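PDB 2WSH: endonuclease II from Enterobacteria phage t4, which cuts cytosine-containing host DNA sequence-specifically with the help of magnesium, so that the freed nucleotides can be reused for phage DNA synthesis. Local coordinates for residues Thr21-Glu24 with Ser30-Gln33; Tyr44-Asn49 with Asn66-Ala71; Ser81-Leu86 with Pro134-Gln139; His88-Leu91 with Lys96-Phe99; Arg102-Leu107 with Asp122-Leu127. The protein carries 1 engineered substitution. All coordinates share one frame; numbering follows the deposited sequence. Where two conformers were deposited one is given.

Contact 1 (Thr21-Glu24 with Ser30-Gln33); sequences TELE and SIKQ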
# COMPACT_ATOMS: atom_id res chain seq x y z
N THR A 21 10.24 7.41 -27.52
CA THR A 21 10.94 8.01 -28.64
C THR A 21 11.79 7.01 -29.41
O THR A 21 11.95 5.86 -29.00
CB THR A 21 11.84 9.19 -28.20
OG1 THR A 21 12.29 9.91 -29.36
CG2 THR A 21 13.05 8.70 -27.42
N GLU A 22 12.33 7.46 -30.53
CA GLU A 22 13.19 6.65 -31.37
C GLU A 22 14.47 7.44 -31.61
O GLU A 22 14.43 8.67 -31.68
CB GLU A 22 12.49 6.35 -32.69
CG GLU A 22 13.33 5.62 -33.72
CD GLU A 22 12.49 5.10 -34.88
OE1 GLU A 22 11.26 4.97 -34.71
OE2 GLU A 22 13.06 4.83 -35.96
N LEU A 23 15.60 6.75 -31.72
CA LEU A 23 16.86 7.41 -32.03
C LEU A 23 17.19 7.23 -33.50
O LEU A 23 16.93 6.17 -34.07
CB LEU A 23 17.99 6.87 -31.16
CG LEU A 23 17.86 7.09 -29.65
CD1 LEU A 23 19.13 6.63 -28.95
CD2 LEU A 23 17.59 8.55 -29.35
N GLU A 24 17.76 8.25 -34.12
CA GLU A 24 18.08 8.19 -35.54
C GLU A 24 19.29 9.05 -35.91
O GLU A 24 19.43 10.18 -35.45
CB GLU A 24 16.86 8.59 -36.38
CG GLU A 24 16.08 9.77 -35.83
CD GLU A 24 14.63 9.77 -36.29
OE1 GLU A 24 14.18 8.75 -36.85
OE2 GLU A 24 13.95 10.80 -36.10
N SER A 30 25.07 11.98 -36.94
CA SER A 30 24.79 12.50 -35.61
C SER A 30 23.37 12.16 -35.17
O SER A 30 22.43 12.31 -35.95
CB SER A 30 25.00 14.02 -35.57
OG SER A 30 24.67 14.54 -34.29
N ILE A 31 23.22 11.71 -33.93
CA ILE A 31 21.90 11.45 -33.37
C ILE A 31 21.11 12.75 -33.28
O ILE A 31 21.43 13.63 -32.47
CB ILE A 31 21.98 10.81 -31.97
CG1 ILE A 31 22.60 9.41 -32.06
CG2 ILE A 31 20.60 10.73 -31.34
CD1 ILE A 31 22.87 8.77 -30.71
N LYS A 32 20.08 12.88 -34.11
CA LYS A 32 19.27 14.09 -34.15
C LYS A 32 18.73 14.42 -32.76
O LYS A 32 18.62 13.55 -31.91
CB LYS A 32 18.11 13.94 -35.13
CG LYS A 32 18.52 13.55 -36.54
CD LYS A 32 17.31 13.50 -37.46
CE LYS A 32 17.63 12.77 -38.76
NZ LYS A 32 16.40 12.56 -39.57
N GLN A 33 18.41 15.70 -32.54
CA GLN A 33 17.85 16.14 -31.27
C GLN A 33 16.48 15.53 -31.02
O GLN A 33 15.81 15.06 -31.94
CB GLN A 33 17.76 17.66 -31.21
CG GLN A 33 19.09 18.36 -31.02
CD GLN A 33 19.01 19.85 -31.23
OE1 GLN A 33 18.33 20.56 -30.48
NE2 GLN A 33 19.69 20.35 -32.25
O HOH W 1 17.34 10.91 -32.53
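Where the edge strand 18-23 of the central sheet runs out, the chain reverses, and a single backbone hydrogen bond draws its two arms together: Lys32 N gives its proton to Glu24 O at 3.1 Å. The bond is nearly straight, 161° at the hydrogen, and the donor lies almost on the line of the carbonyl. A C-H contact supplements it, Ile31 CA lying 3.5 Å from the same Glu24 O. One water completes the junction by accepting from Glu24 N and donating to Lys32 O, so both backbone polar groups of Glu24 are used. Segment 30-33 has no regular strand structure, and the bond and the water hold it to Glu24.

The side chains divide by polarity. On the inner side Leu23 CD2 meets Ile31 CG2 at 4.2 Å, branched apolar residues in a buried place. Outward, the exposed Glu24 and Lys32 touch through their aliphatic parts, Glu24 CG being 4.3 Å from Lys32 CD. Their charged ends, Glu24 OE2 and Lys32 NZ, stay 4.6 Å apart, perhaps near enough for a mild attraction but short of a salt bridge.

Ile31 is held further by helix 61-73, where Arg69 binds its carbonyl and Asn73 its amide. Leu23 packs on Ile87 and Ile31 on Leu91, both of helix 82-92, while Leu23 pairs through its backbone with Val97 of strand 97-111.

Contact 2 (Tyr44-Asn49 with Asn66-Ala71); sequences YAIAIN and NYYRTA. With PO4 (phosphate ion), chain E.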
# COMPACT_ATOMS: atom_id res chain seq x y z
N TYR A 44 11.93 1.95 -18.09
CA TYR A 44 12.07 2.13 -19.53
C TYR A 44 12.63 0.90 -20.20
O TYR A 44 13.31 0.08 -19.57
CB TYR A 44 12.86 3.40 -19.87
CG TYR A 44 14.35 3.37 -19.59
CD1 TYR A 44 15.25 3.01 -20.59
CD2 TYR A 44 14.86 3.75 -18.36
CE1 TYR A 44 16.61 3.00 -20.36
CE2 TYR A 44 16.22 3.74 -18.12
CZ TYR A 44 17.09 3.37 -19.12
OH TYR A 44 18.44 3.36 -18.90
N ALA A 45 12.32 0.75 -21.48
CA ALA A 45 12.75 -0.41 -22.23
C ALA A 45 13.44 0.06 -23.49
O ALA A 45 12.96 0.96 -24.18
CB ALA A 45 11.56 -1.30 -22.57
N ILE A 46 14.60 -0.52 -23.78
CA ILE A 46 15.27 -0.25 -25.03
C ILE A 46 15.00 -1.41 -25.97
O ILE A 46 15.15 -2.57 -25.58
CB ILE A 46 16.79 -0.09 -24.83
CG1 ILE A 46 17.07 0.99 -23.79
CG2 ILE A 46 17.47 0.23 -26.16
CD1 ILE A 46 18.54 1.32 -23.64
N ALA A 47 14.57 -1.09 -27.19
CA ALA A 47 14.26 -2.10 -28.19
C ALA A 47 15.07 -1.87 -29.46
O ALA A 47 15.17 -0.75 -29.94
CB ALA A 47 12.77 -2.09 -28.52
N ILE A 48 15.65 -2.95 -29.97
CA ILE A 48 16.43 -2.91 -31.20
C ILE A 48 15.77 -3.83 -32.21
O ILE A 48 15.65 -5.04 -31.98
CB ILE A 48 17.89 -3.37 -30.95
CG1 ILE A 48 18.52 -2.60 -29.79
CG2 ILE A 48 18.72 -3.21 -32.21
CD1 ILE A 48 18.75 -1.12 -30.09
N ASN A 49 15.34 -3.26 -33.33
CA ASN A 49 14.57 -4.02 -34.30
C ASN A 49 13.37 -4.70 -33.64
O ASN A 49 13.07 -5.86 -33.90
CB ASN A 49 15.47 -5.02 -35.02
CG ASN A 49 16.63 -4.35 -35.73
OD1 ASN A 49 16.49 -3.23 -36.24
ND2 ASN A 49 17.78 -5.01 -35.77
N ASN A 66 18.78 11.64 -23.22
CA ASN A 66 19.72 12.65 -23.69
C ASN A 66 21.16 12.37 -23.25
O ASN A 66 22.11 12.72 -23.95
CB ASN A 66 19.27 14.05 -23.26
CG ASN A 66 18.29 14.66 -24.24
OD1 ASN A 66 17.30 15.28 -23.84
ND2 ASN A 66 18.55 14.49 -25.53
N TYR A 67 21.30 11.74 -22.08
CA TYR A 67 22.59 11.26 -21.61
C TYR A 67 23.17 10.29 -22.64
O TYR A 67 24.33 10.42 -23.04
CB TYR A 67 22.42 10.58 -20.24
CG TYR A 67 23.61 9.77 -19.76
CD1 TYR A 67 24.47 10.26 -18.78
CD2 TYR A 67 23.85 8.49 -20.26
CE1 TYR A 67 25.54 9.51 -18.32
CE2 TYR A 67 24.92 7.74 -19.81
CZ TYR A 67 25.76 8.25 -18.84
OH TYR A 67 26.82 7.50 -18.40
N TYR A 68 22.36 9.33 -23.07
CA TYR A 68 22.77 8.39 -24.11
C TYR A 68 23.17 9.13 -25.38
O TYR A 68 24.25 8.91 -25.91
CB TYR A 68 21.64 7.40 -24.44
CG TYR A 68 21.38 6.35 -23.39
CD1 TYR A 68 22.38 5.50 -22.95
CD2 TYR A 68 20.11 6.18 -22.86
CE1 TYR A 68 22.14 4.54 -21.99
CE2 TYR A 68 19.85 5.22 -21.90
CZ TYR A 68 20.87 4.40 -21.47
OH TYR A 68 20.62 3.44 -20.51
N ARG A 69 22.28 10.00 -25.86
CA ARG A 69 22.53 10.75 -27.07
C ARG A 69 23.84 11.53 -27.01
O ARG A 69 24.65 11.48 -27.94
CB ARG A 69 21.37 11.72 -27.35
CG ARG A 69 21.70 12.76 -28.41
CD ARG A 69 20.49 13.58 -28.81
NE ARG A 69 20.78 14.41 -29.98
CZ ARG A 69 21.32 15.62 -29.92
NH1 ARG A 69 21.63 16.16 -28.75
NH2 ARG A 69 21.55 16.30 -31.04
N THR A 70 24.04 12.25 -25.92
CA THR A 70 25.23 13.07 -25.74
C THR A 70 26.51 12.23 -25.73
O THR A 70 27.45 12.52 -26.46
CB THR A 70 25.16 13.89 -24.45
OG1 THR A 70 24.03 14.76 -24.51
CG2 THR A 70 26.43 14.72 -24.27
N ALA A 71 26.52 11.19 -24.90
CA ALA A 71 27.68 10.30 -24.81
C ALA A 71 28.08 9.81 -26.19
O ALA A 71 29.27 9.76 -26.52
CB ALA A 71 27.39 9.13 -23.88
P PO4 E . 20.53 3.38 -16.09
O1 PO4 E . 19.88 2.02 -16.20
O2 PO4 E . 20.38 3.91 -14.69
O3 PO4 E . 21.99 3.32 -16.45
O4 PO4 E . 19.81 4.29 -17.07
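Tyr44 on strand 42-48 and Tyr68 on helix 61-73 approach head-on across the gap between strand and helix and join through their hydroxyls. Tyr68 OH donates to Tyr44 OH at 2.7 Å, and Tyr44 OH in turn donates a hydrogen bond to phosphate O4 at 2.5 Å, so short that its exact length is doubtful. Each hydroxyl lies near the plane of the other ring, and O4 approaches the Tyr44 ring at its edge too. With chi1 at 72°, Tyr44 CG is set between the backbone N and the carbonyl carbon, from where the ring crosses to the helix. Tyrosine suits both positions because a long flat body fills the core while its end stays polar.

This polar junction is the tight part. The looser part is apolar: Ile46 CD1 comes obliquely to Tyr68, 4.4 Å from its CZ, and Tyr44 CE1 is 4.2 Å from Tyr68 CE2. The backbones remain well apart, with 11.5 Å between Ile46 CA and Tyr68 CA.

Lys83 also bonds to Tyr68 OH, and Tyr54, Arg64 and Lys83 also bond the phosphate. The ion probably came from the crystallisation liquor. Tyr44 and Tyr54 fit the two tyrosines of the GIY-YIG signature, so the arrangement is consistent with the nuclease active site, the phosphate perhaps resembling a DNA phosphate.

Contact 3 (Ser81-Leu86 with Pro134-Gln139); sequences STKSAL and PPWNIQ. With PO4 (phosphate ion), chain E.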
# COMPACT_ATOMS: atom_id res chain seq x y z
N SER A 81 30.20 3.04 -20.47
CA SER A 81 29.63 3.36 -21.77
C SER A 81 29.30 2.14 -22.61
O SER A 81 29.13 2.24 -23.82
CB SER A 81 30.63 4.22 -22.53
OG SER A 81 31.93 3.67 -22.42
N THR A 82 29.22 0.98 -21.97
CA THR A 82 28.90 -0.24 -22.69
C THR A 82 27.56 -0.10 -23.41
O THR A 82 27.46 -0.37 -24.61
CB THR A 82 28.89 -1.46 -21.76
OG1 THR A 82 30.24 -1.83 -21.45
CG2 THR A 82 28.21 -2.63 -22.43
N LYS A 83 26.54 0.35 -22.69
CA LYS A 83 25.22 0.53 -23.28
C LYS A 83 25.24 1.57 -24.40
O LYS A 83 24.69 1.35 -25.48
CB LYS A 83 24.19 0.90 -22.22
CG LYS A 83 23.59 -0.29 -21.49
CD LYS A 83 22.55 0.16 -20.48
CE LYS A 83 23.16 1.08 -19.44
NZ LYS A 83 22.12 1.72 -18.60
N SER A 84 25.88 2.71 -24.15
CA SER A 84 25.99 3.75 -25.17
C SER A 84 26.70 3.20 -26.40
O SER A 84 26.35 3.52 -27.53
CB SER A 84 26.72 4.98 -24.63
OG SER A 84 25.94 5.65 -23.66
N ALA A 85 27.70 2.36 -26.17
CA ALA A 85 28.46 1.75 -27.26
C ALA A 85 27.62 0.73 -28.02
O ALA A 85 27.75 0.59 -29.24
CB ALA A 85 29.73 1.09 -26.73
N LEU A 86 26.77 0.01 -27.31
CA LEU A 86 25.88 -0.97 -27.94
C LEU A 86 24.82 -0.26 -28.78
O LEU A 86 24.51 -0.70 -29.89
CB LEU A 86 25.21 -1.84 -26.87
CG LEU A 86 26.14 -2.81 -26.13
CD1 LEU A 86 25.62 -3.10 -24.73
CD2 LEU A 86 26.32 -4.09 -26.92
N PRO A 134 16.90 -9.49 -20.21
CA PRO A 134 17.36 -8.71 -21.36
C PRO A 134 18.88 -8.79 -21.47
O PRO A 134 19.55 -8.80 -20.45
CB PRO A 134 16.92 -7.28 -21.03
CG PRO A 134 15.88 -7.43 -19.95
CD PRO A 134 16.27 -8.65 -19.18
N PRO A 135 19.41 -8.85 -22.71
CA PRO A 135 20.83 -9.08 -22.98
C PRO A 135 21.74 -8.04 -22.34
O PRO A 135 22.83 -8.37 -21.86
CB PRO A 135 20.91 -8.96 -24.50
CG PRO A 135 19.53 -9.22 -24.98
CD PRO A 135 18.64 -8.64 -23.94
N TRP A 136 21.31 -6.79 -22.33
CA TRP A 136 22.15 -5.69 -21.87
C TRP A 136 22.13 -5.50 -20.36
O TRP A 136 22.86 -4.67 -19.83
CB TRP A 136 21.73 -4.39 -22.55
CG TRP A 136 21.95 -4.39 -24.01
CD1 TRP A 136 22.34 -5.45 -24.78
CD2 TRP A 136 21.75 -3.29 -24.90
NE1 TRP A 136 22.42 -5.07 -26.10
CE2 TRP A 136 22.06 -3.74 -26.20
CE3 TRP A 136 21.36 -1.96 -24.72
CZ2 TRP A 136 21.99 -2.92 -27.32
CZ3 TRP A 136 21.29 -1.14 -25.83
CH2 TRP A 136 21.60 -1.62 -27.11
N ASN A 137 21.28 -6.25 -19.67
CA ASN A 137 21.22 -6.19 -18.22
C ASN A 137 22.22 -7.15 -17.58
O ASN A 137 22.04 -8.36 -17.61
CB ASN A 137 19.81 -6.52 -17.73
CG ASN A 137 18.84 -5.38 -17.94
OD1 ASN A 137 18.09 -5.36 -18.92
ND2 ASN A 137 18.86 -4.41 -17.04
N ILE A 138 23.29 -6.59 -17.03
CA ILE A 138 24.33 -7.39 -16.38
C ILE A 138 23.82 -7.88 -15.04
O ILE A 138 23.60 -7.09 -14.12
CB ILE A 138 25.62 -6.59 -16.16
CG1 ILE A 138 26.01 -5.85 -17.45
CG2 ILE A 138 26.74 -7.50 -15.70
CD1 ILE A 138 26.26 -6.77 -18.62
N GLN A 139 23.64 -9.19 -14.92
CA GLN A 139 23.11 -9.78 -13.69
C GLN A 139 24.22 -10.25 -12.75
O GLN A 139 25.15 -10.95 -13.16
CB GLN A 139 22.18 -10.95 -14.02
CG GLN A 139 21.07 -10.58 -14.99
CD GLN A 139 20.11 -11.72 -15.24
OE1 GLN A 139 19.98 -12.63 -14.42
NE2 GLN A 139 19.43 -11.69 -16.38
P PO4 E . 20.53 3.38 -16.09
O1 PO4 E . 19.88 2.02 -16.20
O2 PO4 E . 20.38 3.91 -14.69
O3 PO4 E . 21.99 3.32 -16.45
O4 PO4 E . 19.81 4.29 -17.07
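Leu86 lies across one face of the Trp136 indole, the two side chains running alongside but in opposed senses. Leu86 CB makes the closest approach, 3.4 Å from Trp136 CZ2. It sits over the six-membered ring as a CH-pi contact, 3.7 Å from the ring centroid and 22° off the normal, shifted toward the rim. Farther along, Leu86 CD1 spreads over the fused part of the indole, 3.9 Å from Trp136 CD2. A branched leucine can thus touch both rings at once, and tryptophan offers it a broad aromatic face.

The contact brings the loop after helix 121-132 against helix 82-92 of the GIY-YIG domain. A type I turn from Pro134 to Asn137 presents the tryptophan; Pro135, at the second position, has the restricted phi that suits such a turn, and Asn137 N closes it on Pro134 O at 3.2 Å. Trp136 also packs on Val53 and Tyr54 of strand 51-58 and on Ile46 and Ile48 of strand 42-48.

Lys83, one turn before Leu86, brushes the indole with its aliphatic root, CG being 4.3 Å from Trp136 CE3. Its chain then bends at chi3 (-60°) and leads away from the tryptophan, where Lys83 NZ donates to phosphate O3 at 2.7 Å.

Contact 4 (His88-Leu91 with Lys96-Phe99); sequences HSAL and KVEF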
# COMPACT_ATOMS: atom_id res chain seq x y z
N HIS A 88 25.14 2.66 -30.18
CA HIS A 88 25.79 3.27 -31.34
C HIS A 88 26.06 2.26 -32.46
O HIS A 88 25.90 2.58 -33.64
CB HIS A 88 27.08 3.98 -30.94
CG HIS A 88 27.67 4.82 -32.03
ND1 HIS A 88 29.03 4.94 -32.23
CD2 HIS A 88 27.08 5.56 -33.00
CE1 HIS A 88 29.25 5.73 -33.27
NE2 HIS A 88 28.08 6.12 -33.75
N SER A 89 26.47 1.05 -32.09
CA SER A 89 26.71 0.01 -33.09
C SER A 89 25.40 -0.49 -33.69
O SER A 89 25.36 -0.89 -34.86
CB SER A 89 27.54 -1.14 -32.51
OG SER A 89 26.87 -1.75 -31.42
N ALA A 90 24.33 -0.46 -32.91
CA ALA A 90 23.01 -0.79 -33.44
C ALA A 90 22.63 0.24 -34.49
O ALA A 90 22.22 -0.10 -35.60
CB ALA A 90 21.98 -0.83 -32.33
N LEU A 91 22.79 1.52 -34.14
CA LEU A 91 22.52 2.61 -35.06
C LEU A 91 23.37 2.48 -36.32
O LEU A 91 22.86 2.60 -37.43
CB LEU A 91 22.79 3.96 -34.38
CG LEU A 91 21.78 4.39 -33.32
CD1 LEU A 91 22.31 5.59 -32.55
CD2 LEU A 91 20.44 4.72 -33.96
N LYS A 96 16.91 -0.22 -35.96
CA LYS A 96 15.96 0.70 -35.35
C LYS A 96 16.09 0.66 -33.83
O LYS A 96 16.06 -0.42 -33.24
CB LYS A 96 14.53 0.34 -35.74
CG LYS A 96 13.50 1.39 -35.37
CD LYS A 96 12.14 0.77 -35.10
CE LYS A 96 11.80 -0.29 -36.12
NZ LYS A 96 10.62 -1.10 -35.72
N VAL A 97 16.23 1.82 -33.20
CA VAL A 97 16.44 1.89 -31.75
C VAL A 97 15.32 2.67 -31.07
O VAL A 97 15.19 3.88 -31.28
CB VAL A 97 17.79 2.57 -31.41
CG1 VAL A 97 17.95 2.68 -29.90
CG2 VAL A 97 18.95 1.82 -32.04
N GLU A 98 14.54 1.98 -30.26
CA GLU A 98 13.37 2.59 -29.63
C GLU A 98 13.42 2.53 -28.11
O GLU A 98 13.94 1.58 -27.53
CB GLU A 98 12.09 1.91 -30.13
CG GLU A 98 11.86 2.04 -31.62
CD GLU A 98 10.68 1.21 -32.09
OE1 GLU A 98 10.70 -0.02 -31.90
OE2 GLU A 98 9.73 1.80 -32.66
N PHE A 99 12.87 3.56 -27.48
CA PHE A 99 12.68 3.57 -26.04
C PHE A 99 11.19 3.55 -25.72
O PHE A 99 10.42 4.33 -26.27
CB PHE A 99 13.30 4.83 -25.44
CG PHE A 99 14.80 4.81 -25.41
CD1 PHE A 99 15.47 4.43 -24.27
CD2 PHE A 99 15.53 5.15 -26.53
CE1 PHE A 99 16.86 4.40 -24.24
CE2 PHE A 99 16.91 5.12 -26.51
CZ PHE A 99 17.58 4.75 -25.36
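Val97 presses its CG2 methyl between Ala90 and Leu91, covering part of the inner side of helix 82-92. This is helix-on-sheet packing within the GIY-YIG domain: the helix ends, a short loop follows and the chain re-enters the sheet as strand 97-111, whose first residue meets the last turn of the helix it has just left. The contact is wholly apolar and buried, with no hydrogen bond between the two segments.

Each residue matches its position. Alanine at 90 adds only one methyl, so the helix can come near the strand there, and Ala90 CB lies 4.0 Å from Val97 CG2. The longer Leu91 starts off to one side, and its end turns in to meet the valine at about a right angle. Valine, branched at CB, is at home in a strand, and with CG1 anti to the backbone N (chi1 178°) its other methyl is the one directed at the helix.

Ile48 of strand 42-48 packs on both Ala90 and Val97, while Leu91 also packs on Leu25. On the strand, Lys96 points away from the helix and forms a salt bridge with Asp50. The nearest approach across the contact is between two methyl carbons, Leu91 CD2 and Val97 CG2, at 3.8 Å.

Contact 5 (Arg102-Leu107 with Asp122-Leu127); sequences RQCFNL and DLEAPL. Engineered in segment 122-127: Ala125 (natural residue Glu).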
# COMPACT_ATOMS: atom_id res chain seq x y z
N ARG A 102 7.16 2.66 -19.08
CA ARG A 102 6.04 2.16 -18.29
C ARG A 102 5.92 2.99 -17.01
O ARG A 102 6.80 2.95 -16.16
CB ARG A 102 6.22 0.68 -17.95
CG ARG A 102 5.30 0.18 -16.85
CD ARG A 102 5.50 -1.32 -16.59
NE ARG A 102 4.92 -1.74 -15.32
CZ ARG A 102 3.70 -2.26 -15.18
NH1 ARG A 102 2.93 -2.44 -16.25
NH2 ARG A 102 3.27 -2.62 -13.98
N GLN A 103 4.84 3.75 -16.90
CA GLN A 103 4.69 4.68 -15.78
C GLN A 103 4.54 3.95 -14.45
O GLN A 103 3.67 3.10 -14.29
CB GLN A 103 3.50 5.61 -16.00
CG GLN A 103 3.37 6.71 -14.94
CD GLN A 103 4.55 7.67 -14.94
OE1 GLN A 103 4.79 8.38 -15.92
NE2 GLN A 103 5.28 7.71 -13.84
N CYS A 104 5.40 4.29 -13.50
CA CYS A 104 5.29 3.75 -12.15
C CYS A 104 4.89 4.86 -11.18
O CYS A 104 4.75 6.02 -11.58
CB CYS A 104 6.61 3.10 -11.72
SG CYS A 104 6.99 1.53 -12.55
N PHE A 105 4.70 4.52 -9.92
CA PHE A 105 4.20 5.47 -8.94
C PHE A 105 4.90 5.32 -7.60
O PHE A 105 5.88 4.58 -7.47
CB PHE A 105 2.70 5.29 -8.76
CG PHE A 105 2.31 3.91 -8.34
CD1 PHE A 105 2.02 3.63 -7.01
CD2 PHE A 105 2.26 2.88 -9.26
CE1 PHE A 105 1.68 2.36 -6.61
CE2 PHE A 105 1.92 1.60 -8.87
CZ PHE A 105 1.63 1.34 -7.54
N ASN A 106 4.38 6.00 -6.59
CA ASN A 106 4.95 5.93 -5.25
C ASN A 106 3.95 5.47 -4.20
O ASN A 106 2.76 5.77 -4.27
CB ASN A 106 5.56 7.28 -4.86
CG ASN A 106 6.81 7.59 -5.66
OD1 ASN A 106 7.89 7.11 -5.34
ND2 ASN A 106 6.66 8.40 -6.70
N LEU A 107 4.44 4.72 -3.22
CA LEU A 107 3.62 4.28 -2.10
C LEU A 107 4.24 4.76 -0.80
O LEU A 107 5.45 4.67 -0.60
CB LEU A 107 3.50 2.75 -2.11
CG LEU A 107 2.71 2.17 -3.27
CD1 LEU A 107 2.96 0.67 -3.40
CD2 LEU A 107 1.23 2.44 -3.08
N ASP A 122 11.57 0.63 -8.18
CA ASP A 122 12.54 -0.14 -7.41
C ASP A 122 12.09 -1.58 -7.21
O ASP A 122 12.91 -2.48 -7.05
CB ASP A 122 12.80 0.52 -6.05
CG ASP A 122 13.69 1.73 -6.16
OD1 ASP A 122 14.34 1.90 -7.21
OD2 ASP A 122 13.74 2.52 -5.20
N LEU A 123 10.77 -1.79 -7.23
CA LEU A 123 10.19 -3.12 -7.08
C LEU A 123 10.06 -3.85 -8.41
O LEU A 123 10.18 -5.07 -8.47
CB LEU A 123 8.80 -3.01 -6.46
CG LEU A 123 8.67 -2.54 -5.01
CD1 LEU A 123 7.19 -2.47 -4.63
CD2 LEU A 123 9.43 -3.45 -4.08
N GLU A 124 9.81 -3.10 -9.48
CA GLU A 124 9.47 -3.70 -10.76
C GLU A 124 10.69 -4.07 -11.60
O GLU A 124 10.70 -5.11 -12.26
CB GLU A 124 8.55 -2.77 -11.56
CG GLU A 124 7.14 -2.68 -11.00
CD GLU A 124 6.13 -2.20 -12.02
OE1 GLU A 124 6.55 -1.84 -13.14
OE2 GLU A 124 4.93 -2.18 -11.71
N ALA A 125 11.71 -3.22 -11.59
CA ALA A 125 12.90 -3.46 -12.41
C ALA A 125 13.49 -4.85 -12.20
O ALA A 125 13.74 -5.57 -13.16
CB ALA A 125 13.95 -2.38 -12.18
N PRO A 126 13.72 -5.24 -10.93
CA PRO A 126 14.25 -6.58 -10.65
C PRO A 126 13.38 -7.69 -11.23
O PRO A 126 13.91 -8.70 -11.69
CB PRO A 126 14.22 -6.66 -9.12
CG PRO A 126 14.30 -5.25 -8.67
CD PRO A 126 13.58 -4.44 -9.70
N LEU A 127 12.07 -7.49 -11.21
CA LEU A 127 11.13 -8.51 -11.68
C LEU A 127 11.08 -8.60 -13.21
O LEU A 127 10.90 -9.68 -13.77
CB LEU A 127 9.73 -8.27 -11.11
CG LEU A 127 9.58 -8.47 -9.60
CD1 LEU A 127 8.19 -8.07 -9.16
CD2 LEU A 127 9.88 -9.91 -9.20
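Arg102 and Glu124 form a two-bond salt bridge, the guanidinium meeting the carboxylate side-on. Arg102 NE donates to Glu124 OE1 at 2.7 Å and Arg102 NH2 to Glu124 OE2 at 2.8 Å, the latter almost straight at 178°. Both oxygens are approached on the syn side and lie close to the guanidinium plane, though the two flat groups are twisted 31° apart. Arginine suits the place because its planar end can satisfy both oxygens of a buried carboxylate and still bond elsewhere: NH1 reaches Tyr15 O and Glu112 of the third subunit. The double grip would fix the carboxylate's rotation and probably favour its charged form.

Extended from CG to NE, the arginine chain runs roughly perpendicular to the Glu124 side chain. Next to the bridge, Cys104 SG packs 3.4 Å from Glu124 OE1, a compact side chain in a buried spot. Gln103 faces away from the helix, and its NE2 bonds Cys104 O in the carbonyl plane at 2.9 Å.

The salt bridge ties strand 97-111 to helix 121-132, beside the engineered Ala125, which packs with Glu124 on Ile43 of strand 42-48. Farther along, Leu107 pairs with strand 114-119, and Asn106 and Leu107 join an antiparallel strand of the second subunit, carrying the sheet across the interface.

In the fold
Contacts 2, 4 and 5 are buried, contact 1 is partly so, and contact 3 lies at the surface. Contacts 1, 2 and 4 cluster on one sheet, with strand 97-111 paired to both strand 18-23 and strand 42-48; helix 61-73 also joins contacts 1 and 2. Contacts 3 and 4 share helix 82-92, using successive turns of it. Contacts 2 and 3 meet at one phosphate, the first through buried hydroxyls, the second through a lysine beside a leucine-tryptophan face contact. Contact 4 is purely apolar, whereas contact 1 combines a backbone bond and a water with a small apolar patch. Contact 5 uses strand 97-111 as well, but its centre is about 25 Å from that of contact 4, where a buried salt bridge lies beside the subunit interfaces.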